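Local coordinates for protein cellulase (Bacillus sp. BG-CS10, PDB 5E09) that probably hydrolyses internal beta-1,4-glucosidic bonds of cellulose with a family 5 barrel, aided by appended carbohydrate-binding modules, at residues 499-504 with 508-513; 471-476 with 482-487; 72-77 with 124-129; 145-150 with 165-170. All coordinates share one frame; numbering follows the deposited sequence.

Overall arrangement
Followed from the N terminus, the four contacts come one after another along the chain, none nested in or crossing another. Interaction 3 closes the longest loop, bringing helix 117-134, outside the barrel strands, back against 72-77. Interaction 4 then ties the loop after barrel strand 142-145 to helix 161-181; the two touch through Tyr124 and Trp128, although their centres are about 17 Å apart. Far along the chain, in the C-terminal carbohydrate-binding domain, interaction 2 closes a short loop and interaction 1 a shorter one. Their centres lie about 8 Å apart, and Pro473, Tyr484 and Thr485 pack against helix 499-502. Interactions 2 and 4 have nearest atoms about 18 Å apart.

Interaction 1. Residues 499-504 with 508-513; sequences DAFFNE and DDIHLT
In the C-terminal carbohydrate-binding domain, the short helix 499-502 lays Phe501 against Ile510 and Leu512 of strand 509-516, a helix-on-sheet contact that is wholly apolar. The strand alternates its side chains, so two residues spaced by one, Ile510 and Leu512, face the helix together and offer neighbouring methyl groups to a single ring. Phe501 meets both with the far end of that ring: CZ lies 4.2 Å from Ile510 CG2, which comes in at the ring edge close to its plane, while Leu512 CD2 approaches CZ obliquely, also at 4.2 Å. With CG swung anti to the backbone N (chi1 173°), the aromatic group reaches away from its short helix and spans the gap to the sheet. Phenylalanine suits the place because its long flat ring reaches the sheet, and the branched aliphatics of the strand supply a broad hydrocarbon surface without polar groups to satisfy. Phe501 also turns its edge, at CD2, to the face of the Phe502 ring, 3.9 Å above that plane and offset toward the rim; the two rings stand nearly perpendicular. The side chain of Thr498, just before the helix, hydrogen-bonds the backbone N of Phe501. Strand 509-516 runs between strands 458-465 and 521-529; Ala463 of the former touches both Phe501 and Leu512, while Leu526 of the latter touches Phe502 and Leu512.

Interaction 2. Residues 471-476 with 482-487; sequences AGPQNW and FGYTFS
Pro473 and Thr485 form the tight, buried half of this contact, and Tyr484 its outer half. Pro473 CG lies 3.9 Å from Thr485 CG2, the two side chains running alongside in opposite senses. Threonine suits the place because it divides its duties: the methyl faces the proline, whereas OG1, held between the backbone N and the carbonyl carbon (chi1 59°), hydrogen-bonds Glu481 O. On the solvent side the touch is thinner. CE2 of Tyr484 comes 4.1 Å from Pro473 CB, which stands at the ring edge near its plane, so the flat face of the tyrosine is not what meets the proline. The rigid pyrrolidine needs no polar partner, but the loop carrying it does: Lys480 NZ hydrogen-bonds the carbonyls of Ala471 and Pro473. Here two irregular loops at the antiparallel sheet of the carbohydrate-binding domain pack together over Phe501, on the flank that meets the catalytic module, where Phe482 and Asn234 are hydrogen-bonded through their backbones.

Interaction 3. Residues 72-77 with 124-129; sequences PDYTIN and YTALWE
Ala126 receives Asp73 and Tyr74 at the middle of the contact, its methyl being small enough for the loop to come down onto helix 117-134. CB of Ala126 lies 3.6 Å from Asp73 O and 3.9 Å from CD2 of Tyr74, whose ring it meets obliquely. One residue on, Leu127 CD2 packs against the end of Ile76, 3.8 Å from CD1; the two side chains lie roughly perpendicular. Tyrosine and isoleucine give this buried helix face apolar surface. Ile76 holds CG1 anti to the carbonyl carbon (chi1 -59°), and this branch supplies the touching atoms while the methyl CG2 stays behind. In the next shell Gln130 fixes the loop to the helix: its OE1 accepts the Ile76 N-H, and its NE2 serves both Tyr74 O and Ala126 O. Such a two-sided amide can satisfy loop donors and acceptors at once. Beyond the loop, Asn77 caps the start of helix 78-93, while Trp128 and Thr125 pack on Ile177 of helix 161-181, placing helix 117-134 between that helix and the loop.

Interaction 4. Residues 145-150 with 165-170; sequences ESVNEP and AFLEEL
Leu167 directs one branch of its fork at Pro150 and Val147, so that one methyl makes the closest touches between the loop after strand 142-145 and helix 161-181. The proline ring and the leucine side chain cross obliquely: Leu167 CD1 rests on the CB-CG side of the pyrrolidine, 3.8 Å from Pro150 CB and 3.7 Å from CG. The same CD1 has Val147 CG1 as a more distant neighbour at 4.5 Å. Leu167 extends CG anti to the backbone N (chi1 179°), and the turn at chi2 (50°) aims CD1 at the loop. Leucine, long and forked, suits a helix position that must reach across to a loop; valine and proline are compact apolar partners whose shapes are stiff. Between them, Asn148 and Glu149 face another way, with Asn148 OD1 hydrogen-bonded to Arg59 NH2 and Glu149 OE2 to His224 ND1. The run Asn148-Glu149-Pro150 matches the Asn-Glu-Pro signature of family 5 glycoside hydrolases, whose glutamate is the acid/base in relatives, so Leu167 packs against the loop that carries the probable acid/base, on a side from which the Glu149 side chain points away. Around the contact, Pro150 also touches Pro193 of strand 190-193, and Val147 lies on helix 105-110. From helix 117-134, Trp128 NE1 hydrogen-bonds Ser146 O and Tyr124 OH hydrogen-bonds Leu170 O, linking that helix to both sides.

Interaction 1. Residues 499-504 with 508-513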
loop_
_atom_site.group_PDB
_atom_site.type_symbol
_atom_site.label_atom_id
_atom_site.label_comp_id
_atom_site.label_asym_id
_atom_site.label_seq_id
_atom_site.Cartn_x
_atom_site.Cartn_y
_atom_site.Cartn_z
ATOM N N ASP A 499 1.298 -13.019 -20.989
ATOM C CA ASP A 499 2.384 -13.898 -21.414
ATOM C C ASP A 499 2.945 -14.628 -20.197
ATOM O O ASP A 499 3.356 -15.780 -20.292
ATOM C CB ASP A 499 3.481 -13.096 -22.129
ATOM C CG ASP A 499 4.237 -13.916 -23.175
ATOM O OD1 ASP A 499 3.672 -14.898 -23.708
ATOM O OD2 ASP A 499 5.403 -13.569 -23.472
ATOM N N ALA A 500 2.938 -13.958 -19.048
ATOM C CA ALA A 500 3.420 -14.565 -17.810
ATOM C C ALA A 500 2.584 -15.785 -17.409
ATOM O O ALA A 500 3.122 -16.777 -16.917
ATOM C CB ALA A 500 3.437 -13.536 -16.686
ATOM N N PHE A 501 1.273 -15.724 -17.619
ATOM C CA PHE A 501 0.432 -16.882 -17.329
ATOM C C PHE A 501 0.768 -18.037 -18.267
ATOM O O PHE A 501 0.956 -19.172 -17.827
ATOM C CB PHE A 501 -1.053 -16.535 -17.447
ATOM C CG PHE A 501 -1.973 -17.729 -17.322
ATOM C CD1 PHE A 501 -2.342 -18.212 -16.074
ATOM C CD2 PHE A 501 -2.476 -18.357 -18.451
ATOM C CE1 PHE A 501 -3.189 -19.300 -15.954
ATOM C CE2 PHE A 501 -3.328 -19.449 -18.338
ATOM C CZ PHE A 501 -3.682 -19.923 -17.086
ATOM N N PHE A 502 0.853 -17.745 -19.559
ATOM C CA PHE A 502 1.060 -18.803 -20.542
ATOM C C PHE A 502 2.458 -19.424 -20.485
ATOM O O PHE A 502 2.618 -20.604 -20.791
ATOM C CB PHE A 502 0.777 -18.281 -21.950
ATOM C CG PHE A 502 -0.678 -18.067 -22.225
ATOM C CD1 PHE A 502 -1.573 -19.122 -22.142
ATOM C CD2 PHE A 502 -1.155 -16.815 -22.571
ATOM C CE1 PHE A 502 -2.920 -18.928 -22.395
ATOM C CE2 PHE A 502 -2.493 -16.618 -22.832
ATOM C CZ PHE A 502 -3.377 -17.674 -22.744
ATOM N N ASN A 503 3.458 -18.646 -20.074
ATOM C CA ASN A 503 4.820 -19.163 -19.936
ATOM C C ASN A 503 4.925 -20.275 -18.894
ATOM O O ASN A 503 5.939 -20.964 -18.826
ATOM C CB ASN A 503 5.803 -18.044 -19.562
ATOM C CG ASN A 503 6.026 -17.050 -20.690
ATOM O OD1 ASN A 503 5.792 -17.348 -21.864
ATOM N ND2 ASN A 503 6.478 -15.854 -20.334
ATOM N N GLU A 504 3.891 -20.445 -18.074
ATOM C CA GLU A 504 3.949 -21.448 -17.017
ATOM C C GLU A 504 2.781 -22.424 -17.073
ATOM O O GLU A 504 2.344 -22.940 -16.049
ATOM C CB GLU A 504 4.019 -20.769 -15.641
ATOM C CG GLU A 504 5.265 -19.898 -15.475
ATOM C CD GLU A 504 5.416 -19.305 -14.082
ATOM O OE1 GLU A 504 5.233 -20.044 -13.089
ATOM O OE2 GLU A 504 5.723 -18.095 -13.984
ATOM N N ASP A 508 -2.199 -27.992 -23.170
ATOM C CA ASP A 508 -3.331 -28.727 -22.632
ATOM C C ASP A 508 -4.591 -27.884 -22.700
ATOM O O ASP A 508 -4.559 -26.729 -23.128
ATOM C CB ASP A 508 -3.056 -29.127 -21.180
ATOM C CG ASP A 508 -3.856 -30.334 -20.730
ATOM O OD1 ASP A 508 -4.823 -30.710 -21.425
ATOM O OD2 ASP A 508 -3.518 -30.901 -19.666
ATOM N N ASP A 509 -5.702 -28.472 -22.280
ATOM C CA ASP A 509 -6.914 -27.715 -22.034
ATOM C C ASP A 509 -6.813 -27.098 -20.652
ATOM O O ASP A 509 -6.393 -27.751 -19.696
ATOM C CB ASP A 509 -8.150 -28.605 -22.145
ATOM C CG ASP A 509 -8.635 -28.738 -23.567
ATOM O OD1 ASP A 509 -7.883 -28.343 -24.482
ATOM O OD2 ASP A 509 -9.762 -29.236 -23.773
ATOM N N ILE A 510 -7.169 -25.827 -20.562
ATOM C CA ILE A 510 -7.163 -25.107 -19.301
ATOM C C ILE A 510 -8.560 -24.566 -19.031
ATOM O O ILE A 510 -9.099 -23.804 -19.821
ATOM C CB ILE A 510 -6.142 -23.954 -19.310
ATOM C CG1 ILE A 510 -4.752 -24.482 -19.667
ATOM C CG2 ILE A 510 -6.122 -23.249 -17.968
ATOM C CD1 ILE A 510 -3.839 -23.444 -20.286
ATOM N N HIS A 511 -9.154 -24.994 -17.928
ATOM C CA HIS A 511 -10.448 -24.487 -17.503
ATOM C C HIS A 511 -10.258 -23.267 -16.613
ATOM O O HIS A 511 -9.653 -23.353 -15.540
ATOM C CB HIS A 511 -11.243 -25.574 -16.773
ATOM C CG HIS A 511 -11.653 -26.716 -17.651
ATOM N ND1 HIS A 511 -10.745 -27.559 -18.252
ATOM C CD2 HIS A 511 -12.878 -27.147 -18.039
ATOM C CE1 HIS A 511 -11.389 -28.463 -18.968
ATOM N NE2 HIS A 511 -12.685 -28.236 -18.854
ATOM N N LEU A 512 -10.756 -22.131 -17.087
ATOM C CA LEU A 512 -10.773 -20.892 -16.325
ATOM C C LEU A 512 -12.152 -20.669 -15.718
ATOM O O LEU A 512 -13.184 -20.890 -16.372
ATOM C CB LEU A 512 -10.394 -19.684 -17.197
ATOM C CG LEU A 512 -9.145 -19.745 -18.081
ATOM C CD1 LEU A 512 -9.040 -18.494 -18.947
ATOM C CD2 LEU A 512 -7.887 -19.931 -17.249
ATOM N N THR A 513 -12.160 -20.224 -14.466
ATOM C CA THR A 513 -13.390 -19.852 -13.789
ATOM C C THR A 513 -13.281 -18.419 -13.313
ATOM O O THR A 513 -12.537 -18.141 -12.382
ATOM C CB THR A 513 -13.675 -20.756 -12.574
ATOM O OG1 THR A 513 -13.643 -22.129 -12.974
ATOM C CG2 THR A 513 -15.039 -20.425 -11.959
#

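Interaction 2. Residues 471-476 with 482-487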
loop_
_atom_site.group_PDB
_atom_site.type_symbol
_atom_site.label_atom_id
_atom_site.label_comp_id
_atom_site.label_asym_id
_atom_site.label_seq_id
_atom_site.Cartn_x
_atom_site.Cartn_y
_atom_site.Cartn_z
ATOM N N ALA A 471 -3.308 -24.986 -12.708
ATOM C CA ALA A 471 -2.502 -24.484 -13.819
ATOM C C ALA A 471 -1.933 -23.098 -13.530
ATOM O O ALA A 471 -2.503 -22.343 -12.745
ATOM C CB ALA A 471 -3.335 -24.450 -15.102
ATOM N N GLY A 472 -0.811 -22.773 -14.169
ATOM C CA GLY A 472 -0.256 -21.427 -14.134
ATOM C C GLY A 472 0.639 -21.122 -12.949
ATOM O O GLY A 472 0.917 -22.002 -12.140
ATOM N N PRO A 473 1.099 -19.864 -12.847
ATOM C CA PRO A 473 1.927 -19.368 -11.740
ATOM C C PRO A 473 1.286 -19.619 -10.376
ATOM O O PRO A 473 0.059 -19.705 -10.293
ATOM C CB PRO A 473 2.029 -17.870 -12.029
ATOM C CG PRO A 473 1.897 -17.775 -13.497
ATOM C CD PRO A 473 0.887 -18.825 -13.869
ATOM N N GLN A 474 2.113 -19.730 -9.339
ATOM C CA GLN A 474 1.671 -20.104 -7.999
ATOM C C GLN A 474 0.825 -21.366 -8.053
ATOM O O GLN A 474 -0.360 -21.357 -7.710
ATOM C CB GLN A 474 0.893 -18.963 -7.332
ATOM C CG GLN A 474 1.656 -17.645 -7.276
ATOM C CD GLN A 474 2.971 -17.749 -6.519
ATOM O OE1 GLN A 474 3.174 -18.655 -5.707
ATOM N NE2 GLN A 474 3.879 -16.817 -6.788
ATOM N N ASN A 475 1.465 -22.449 -8.483
ATOM C CA ASN A 475 0.841 -23.754 -8.670
ATOM C C ASN A 475 0.077 -24.268 -7.453
ATOM O O ASN A 475 -0.792 -25.130 -7.578
ATOM C CB ASN A 475 1.919 -24.775 -9.043
ATOM C CG ASN A 475 1.330 -26.080 -9.536
ATOM O OD1 ASN A 475 0.250 -26.097 -10.136
ATOM N ND2 ASN A 475 2.040 -27.182 -9.302
ATOM N N TRP A 476 0.404 -23.748 -6.275
ATOM C CA TRP A 476 -0.168 -24.260 -5.034
ATOM C C TRP A 476 -1.634 -23.875 -4.833
ATOM O O TRP A 476 -2.269 -24.323 -3.880
ATOM C CB TRP A 476 0.664 -23.780 -3.847
ATOM C CG TRP A 476 0.946 -22.316 -3.877
ATOM C CD1 TRP A 476 1.976 -21.691 -4.520
ATOM C CD2 TRP A 476 0.189 -21.282 -3.223
ATOM N NE1 TRP A 476 1.904 -20.332 -4.313
ATOM C CE2 TRP A 476 0.826 -20.060 -3.529
ATOM C CE3 TRP A 476 -0.952 -21.282 -2.424
ATOM C CZ2 TRP A 476 0.340 -18.842 -3.046
ATOM C CZ3 TRP A 476 -1.428 -20.072 -1.951
ATOM C CH2 TRP A 476 -0.779 -18.867 -2.263
ATOM N N PHE A 482 -4.263 -11.427 -9.493
ATOM C CA PHE A 482 -4.848 -10.340 -10.270
ATOM C C PHE A 482 -3.779 -9.438 -10.901
ATOM O O PHE A 482 -2.826 -9.024 -10.231
ATOM C CB PHE A 482 -5.764 -9.511 -9.374
ATOM C CG PHE A 482 -6.812 -8.726 -10.113
ATOM C CD1 PHE A 482 -6.483 -7.556 -10.790
ATOM C CD2 PHE A 482 -8.136 -9.137 -10.096
ATOM C CE1 PHE A 482 -7.460 -6.819 -11.456
ATOM C CE2 PHE A 482 -9.123 -8.410 -10.758
ATOM C CZ PHE A 482 -8.783 -7.246 -11.436
ATOM N N GLY A 483 -3.948 -9.130 -12.183
ATOM C CA GLY A 483 -3.027 -8.247 -12.874
ATOM C C GLY A 483 -1.666 -8.739 -13.319
ATOM O O GLY A 483 -0.958 -8.052 -14.060
ATOM N N TYR A 484 -1.304 -9.938 -12.875
ATOM C CA TYR A 484 0.014 -10.493 -13.149
ATOM C C TYR A 484 -0.337 -11.547 -14.197
ATOM O O TYR A 484 0.321 -11.649 -15.230
ATOM C CB TYR A 484 0.730 -11.133 -11.958
ATOM C CG TYR A 484 1.979 -11.908 -12.317
ATOM C CD1 TYR A 484 3.052 -11.289 -12.947
ATOM C CD2 TYR A 484 2.093 -13.257 -12.001
ATOM C CE1 TYR A 484 4.204 -11.999 -13.271
ATOM C CE2 TYR A 484 3.236 -13.975 -12.321
ATOM C CZ TYR A 484 4.288 -13.341 -12.955
ATOM O OH TYR A 484 5.426 -14.057 -13.272
ATOM N N THR A 485 -1.394 -12.309 -13.940
ATOM C CA THR A 485 -1.773 -13.411 -14.812
ATOM C C THR A 485 -2.930 -13.062 -15.747
ATOM O O THR A 485 -3.079 -13.665 -16.809
ATOM C CB THR A 485 -2.167 -14.644 -13.987
ATOM O OG1 THR A 485 -3.257 -14.303 -13.121
ATOM C CG2 THR A 485 -0.982 -15.126 -13.152
ATOM N N PHE A 486 -3.753 -12.098 -15.347
ATOM C CA PHE A 486 -4.919 -11.719 -16.136
ATOM C C PHE A 486 -5.319 -10.297 -15.804
ATOM O O PHE A 486 -4.936 -9.773 -14.766
ATOM C CB PHE A 486 -6.091 -12.666 -15.875
ATOM C CG PHE A 486 -6.740 -12.472 -14.532
ATOM C CD1 PHE A 486 -6.229 -13.095 -13.405
ATOM C CD2 PHE A 486 -7.866 -11.671 -14.398
ATOM C CE1 PHE A 486 -6.827 -12.918 -12.163
ATOM C CE2 PHE A 486 -8.465 -11.487 -13.162
ATOM C CZ PHE A 486 -7.946 -12.114 -12.042
ATOM N N SER A 487 -6.108 -9.673 -16.669
ATOM C CA SER A 487 -6.500 -8.292 -16.424
ATOM C C SER A 487 -7.825 -7.929 -17.090
ATOM O O SER A 487 -7.947 -7.976 -18.311
ATOM C CB SER A 487 -5.396 -7.347 -16.904
ATOM O OG SER A 487 -5.561 -6.058 -16.345
#

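Interaction 3. Residues 72-77 with 124-129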
loop_
_atom_site.group_PDB
_atom_site.type_symbol
_atom_site.label_atom_id
_atom_site.label_comp_id
_atom_site.label_asym_id
_atom_site.label_seq_id
_atom_site.Cartn_x
_atom_site.Cartn_y
_atom_site.Cartn_z
ATOM N N PRO A 72 38.240 7.986 -2.890
ATOM C CA PRO A 72 37.681 7.626 -1.587
ATOM C C PRO A 72 36.682 8.645 -1.037
ATOM O O PRO A 72 36.103 8.403 0.025
ATOM C CB PRO A 72 38.920 7.562 -0.701
ATOM C CG PRO A 72 39.793 8.644 -1.258
ATOM C CD PRO A 72 39.526 8.691 -2.749
ATOM N N ASP A 73 36.485 9.762 -1.733
ATOM C CA ASP A 73 35.586 10.807 -1.244
ATOM C C ASP A 73 34.117 10.472 -1.495
ATOM O O ASP A 73 33.249 10.778 -0.669
ATOM C CB ASP A 73 35.919 12.150 -1.895
ATOM C CG ASP A 73 37.344 12.581 -1.635
ATOM O OD1 ASP A 73 37.914 12.153 -0.608
ATOM O OD2 ASP A 73 37.892 13.349 -2.457
ATOM N N TYR A 74 33.853 9.852 -2.644
ATOM C CA TYR A 74 32.494 9.529 -3.066
ATOM C C TYR A 74 31.587 10.748 -2.984
ATOM O O TYR A 74 30.436 10.644 -2.550
ATOM C CB TYR A 74 31.919 8.405 -2.212
ATOM C CG TYR A 74 32.658 7.097 -2.315
ATOM C CD1 TYR A 74 32.512 6.284 -3.429
ATOM C CD2 TYR A 74 33.484 6.664 -1.289
ATOM C CE1 TYR A 74 33.178 5.077 -3.524
ATOM C CE2 TYR A 74 34.156 5.456 -1.377
ATOM C CZ TYR A 74 33.998 4.669 -2.498
ATOM O OH TYR A 74 34.656 3.468 -2.596
ATOM N N THR A 75 32.114 11.901 -3.385
ATOM C CA THR A 75 31.390 13.153 -3.238
ATOM C C THR A 75 30.065 13.100 -3.988
ATOM O O THR A 75 29.989 12.604 -5.113
ATOM C CB THR A 75 32.216 14.352 -3.737
ATOM O OG1 THR A 75 33.534 14.293 -3.175
ATOM C CG2 THR A 75 31.550 15.669 -3.338
ATOM N N ILE A 76 29.024 13.596 -3.329
ATOM C CA ILE A 76 27.681 13.653 -3.882
ATOM C C ILE A 76 27.547 14.824 -4.851
ATOM O O ILE A 76 27.944 15.943 -4.524
ATOM C CB ILE A 76 26.639 13.796 -2.752
ATOM C CG1 ILE A 76 26.744 12.614 -1.780
ATOM C CG2 ILE A 76 25.233 13.934 -3.321
ATOM C CD1 ILE A 76 26.060 12.854 -0.448
ATOM N N ASN A 77 26.992 14.564 -6.033
ATOM C CA ASN A 77 26.729 15.605 -7.028
ATOM C C ASN A 77 26.001 16.805 -6.417
ATOM O O ASN A 77 24.929 16.658 -5.825
ATOM C CB ASN A 77 25.917 15.028 -8.187
ATOM C CG ASN A 77 25.607 16.057 -9.255
ATOM O OD1 ASN A 77 24.671 16.850 -9.118
ATOM N ND2 ASN A 77 26.384 16.042 -10.335
ATOM N N TYR A 124 29.366 3.902 2.652
ATOM C CA TYR A 124 28.341 4.165 3.652
ATOM C C TYR A 124 28.790 5.287 4.587
ATOM O O TYR A 124 28.035 6.237 4.879
ATOM C CB TYR A 124 28.057 2.876 4.422
ATOM C CG TYR A 124 26.915 2.931 5.409
ATOM C CD1 TYR A 124 25.595 2.880 4.982
ATOM C CD2 TYR A 124 27.159 2.985 6.777
ATOM C CE1 TYR A 124 24.547 2.906 5.891
ATOM C CE2 TYR A 124 26.129 3.016 7.685
ATOM C CZ TYR A 124 24.826 2.976 7.241
ATOM O OH TYR A 124 23.799 3.002 8.158
ATOM N N THR A 125 30.040 5.183 5.024
ATOM C CA THR A 125 30.650 6.189 5.883
ATOM C C THR A 125 30.752 7.550 5.200
ATOM O O THR A 125 30.395 8.566 5.797
ATOM C CB THR A 125 32.043 5.756 6.328
ATOM O OG1 THR A 125 31.934 4.528 7.056
ATOM C CG2 THR A 125 32.669 6.815 7.214
ATOM N N ALA A 126 31.235 7.565 3.958
ATOM C CA ALA A 126 31.332 8.806 3.189
ATOM C C ALA A 126 29.965 9.474 3.020
ATOM O O ALA A 126 29.826 10.700 3.161
ATOM C CB ALA A 126 31.961 8.534 1.826
ATOM N N LEU A 127 28.959 8.657 2.720
ATOM C CA LEU A 127 27.591 9.138 2.575
ATOM C C LEU A 127 27.086 9.795 3.842
ATOM O O LEU A 127 26.665 10.954 3.817
ATOM C CB LEU A 127 26.641 7.999 2.196
ATOM C CG LEU A 127 26.433 7.753 0.707
ATOM C CD1 LEU A 127 25.343 6.713 0.481
ATOM C CD2 LEU A 127 26.090 9.062 0.014
ATOM N N TRP A 128 27.112 9.067 4.953
ATOM C CA TRP A 128 26.544 9.643 6.168
ATOM C C TRP A 128 27.417 10.755 6.751
ATOM O O TRP A 128 26.932 11.570 7.533
ATOM C CB TRP A 128 26.261 8.556 7.208
ATOM C CG TRP A 128 24.937 7.903 6.946
ATOM C CD1 TRP A 128 24.706 6.594 6.622
ATOM C CD2 TRP A 128 23.652 8.558 6.933
ATOM N NE1 TRP A 128 23.358 6.390 6.432
ATOM C CE2 TRP A 128 22.702 7.560 6.614
ATOM C CE3 TRP A 128 23.233 9.864 7.173
ATOM C CZ2 TRP A 128 21.335 7.865 6.531
ATOM C CZ3 TRP A 128 21.875 10.152 7.088
ATOM C CH2 TRP A 128 20.943 9.153 6.770
ATOM N N GLU A 129 28.683 10.819 6.347
ATOM C CA GLU A 129 29.519 11.961 6.708
ATOM C C GLU A 129 29.063 13.209 5.954
ATOM O O GLU A 129 28.840 14.261 6.565
ATOM C CB GLU A 129 30.991 11.675 6.426
ATOM C CG GLU A 129 31.697 10.904 7.531
ATOM C CD GLU A 129 33.088 10.435 7.131
ATOM O OE1 GLU A 129 33.465 10.617 5.953
ATOM O OE2 GLU A 129 33.801 9.881 7.998
#

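Interaction 4. Residues 145-150 with 165-170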
loop_
_atom_site.group_PDB
_atom_site.type_symbol
_atom_site.label_atom_id
_atom_site.label_comp_id
_atom_site.label_asym_id
_atom_site.label_seq_id
_atom_site.Cartn_x
_atom_site.Cartn_y
_atom_site.Cartn_z
ATOM N N GLU A 145 17.274 8.226 8.926
ATOM C CA GLU A 145 17.215 6.772 9.086
ATOM C C GLU A 145 18.328 6.111 8.281
ATOM O O GLU A 145 18.599 6.479 7.131
ATOM C CB GLU A 145 15.845 6.182 8.703
ATOM C CG GLU A 145 15.363 6.517 7.339
ATOM C CD GLU A 145 14.240 5.608 6.838
ATOM O OE1 GLU A 145 14.189 4.412 7.203
ATOM O OE2 GLU A 145 13.396 6.106 6.065
ATOM N N SER A 146 18.962 5.126 8.910
ATOM C CA SER A 146 20.236 4.576 8.448
ATOM C C SER A 146 20.203 4.018 7.035
ATOM O O SER A 146 21.056 4.355 6.216
ATOM C CB SER A 146 20.699 3.481 9.402
ATOM O OG SER A 146 19.742 2.441 9.444
ATOM N N VAL A 147 19.226 3.159 6.760
ATOM C CA VAL A 147 19.125 2.480 5.471
ATOM C C VAL A 147 17.723 1.900 5.297
ATOM O O VAL A 147 17.143 1.367 6.245
ATOM C CB VAL A 147 20.180 1.356 5.346
ATOM C CG1 VAL A 147 20.239 0.534 6.636
ATOM C CG2 VAL A 147 19.900 0.461 4.139
ATOM N N ASN A 148 17.166 2.017 4.098
ATOM C CA ASN A 148 15.846 1.459 3.847
ATOM C C ASN A 148 15.904 -0.038 3.626
ATOM O O ASN A 148 16.731 -0.510 2.854
ATOM C CB ASN A 148 15.198 2.121 2.637
ATOM C CG ASN A 148 13.814 1.577 2.360
ATOM O OD1 ASN A 148 12.875 1.852 3.105
ATOM N ND2 ASN A 148 13.680 0.787 1.297
ATOM N N GLU A 149 15.018 -0.767 4.302
ATOM C CA GLU A 149 14.829 -2.211 4.106
ATOM C C GLU A 149 16.126 -2.998 3.901
ATOM O O GLU A 149 16.347 -3.560 2.831
ATOM C CB GLU A 149 13.887 -2.454 2.915
ATOM C CG GLU A 149 12.499 -1.847 3.122
ATOM C CD GLU A 149 11.457 -2.322 2.113
ATOM O OE1 GLU A 149 11.831 -3.027 1.149
ATOM O OE2 GLU A 149 10.259 -1.995 2.295
ATOM N N PRO A 150 16.985 -3.041 4.932
ATOM C CA PRO A 150 18.284 -3.714 4.821
ATOM C C PRO A 150 18.152 -5.198 4.498
ATOM O O PRO A 150 17.412 -5.914 5.169
ATOM C CB PRO A 150 18.904 -3.525 6.211
ATOM C CG PRO A 150 18.130 -2.427 6.847
ATOM C CD PRO A 150 16.748 -2.530 6.292
ATOM N N ALA A 165 24.575 -9.296 12.261
ATOM C CA ALA A 165 25.811 -8.596 12.599
ATOM C C ALA A 165 26.050 -7.405 11.665
ATOM O O ALA A 165 26.409 -6.311 12.119
ATOM C CB ALA A 165 26.984 -9.546 12.556
ATOM N N PHE A 166 25.836 -7.614 10.369
ATOM C CA PHE A 166 26.016 -6.556 9.372
ATOM C C PHE A 166 25.103 -5.361 9.630
ATOM O O PHE A 166 25.538 -4.208 9.558
ATOM C CB PHE A 166 25.761 -7.085 7.957
ATOM C CG PHE A 166 26.774 -8.087 7.484
ATOM C CD1 PHE A 166 28.055 -8.108 8.016
ATOM C CD2 PHE A 166 26.445 -9.009 6.496
ATOM C CE1 PHE A 166 28.987 -9.033 7.577
ATOM C CE2 PHE A 166 27.370 -9.937 6.055
ATOM C CZ PHE A 166 28.644 -9.949 6.595
ATOM N N LEU A 167 23.832 -5.638 9.916
ATOM C CA LEU A 167 22.882 -4.564 10.160
ATOM C C LEU A 167 23.277 -3.810 11.418
ATOM O O LEU A 167 23.215 -2.580 11.448
ATOM C CB LEU A 167 21.454 -5.095 10.279
ATOM C CG LEU A 167 20.399 -4.020 10.562
ATOM C CD1 LEU A 167 20.529 -2.843 9.596
ATOM C CD2 LEU A 167 19.005 -4.602 10.500
ATOM N N GLU A 168 23.704 -4.534 12.450
ATOM C CA GLU A 168 24.107 -3.854 13.676
ATOM C C GLU A 168 25.336 -2.971 13.445
ATOM O O GLU A 168 25.444 -1.885 14.018
ATOM C CB GLU A 168 24.377 -4.853 14.802
ATOM C CG GLU A 168 24.752 -4.169 16.112
ATOM C CD GLU A 168 24.302 -4.943 17.341
ATOM O OE1 GLU A 168 23.828 -6.090 17.185
ATOM O OE2 GLU A 168 24.419 -4.398 18.465
ATOM N N GLU A 169 26.251 -3.426 12.594
ATOM C CA GLU A 169 27.439 -2.636 12.286
ATOM C C GLU A 169 27.091 -1.392 11.477
ATOM O O GLU A 169 27.666 -0.326 11.698
ATOM C CB GLU A 169 28.474 -3.481 11.537
ATOM C CG GLU A 169 29.104 -4.571 12.392
ATOM C CD GLU A 169 29.701 -5.703 11.568
ATOM O OE1 GLU A 169 30.098 -5.459 10.407
ATOM O OE2 GLU A 169 29.769 -6.841 12.084
ATOM N N LEU A 170 26.161 -1.525 10.535
ATOM C CA LEU A 170 25.704 -0.369 9.770
ATOM C C LEU A 170 25.029 0.653 10.682
ATOM O O LEU A 170 25.327 1.848 10.621
ATOM C CB LEU A 170 24.738 -0.801 8.665
ATOM C CG LEU A 170 25.360 -1.523 7.470
ATOM C CD1 LEU A 170 24.266 -1.904 6.502
ATOM C CD2 LEU A 170 26.404 -0.649 6.787
#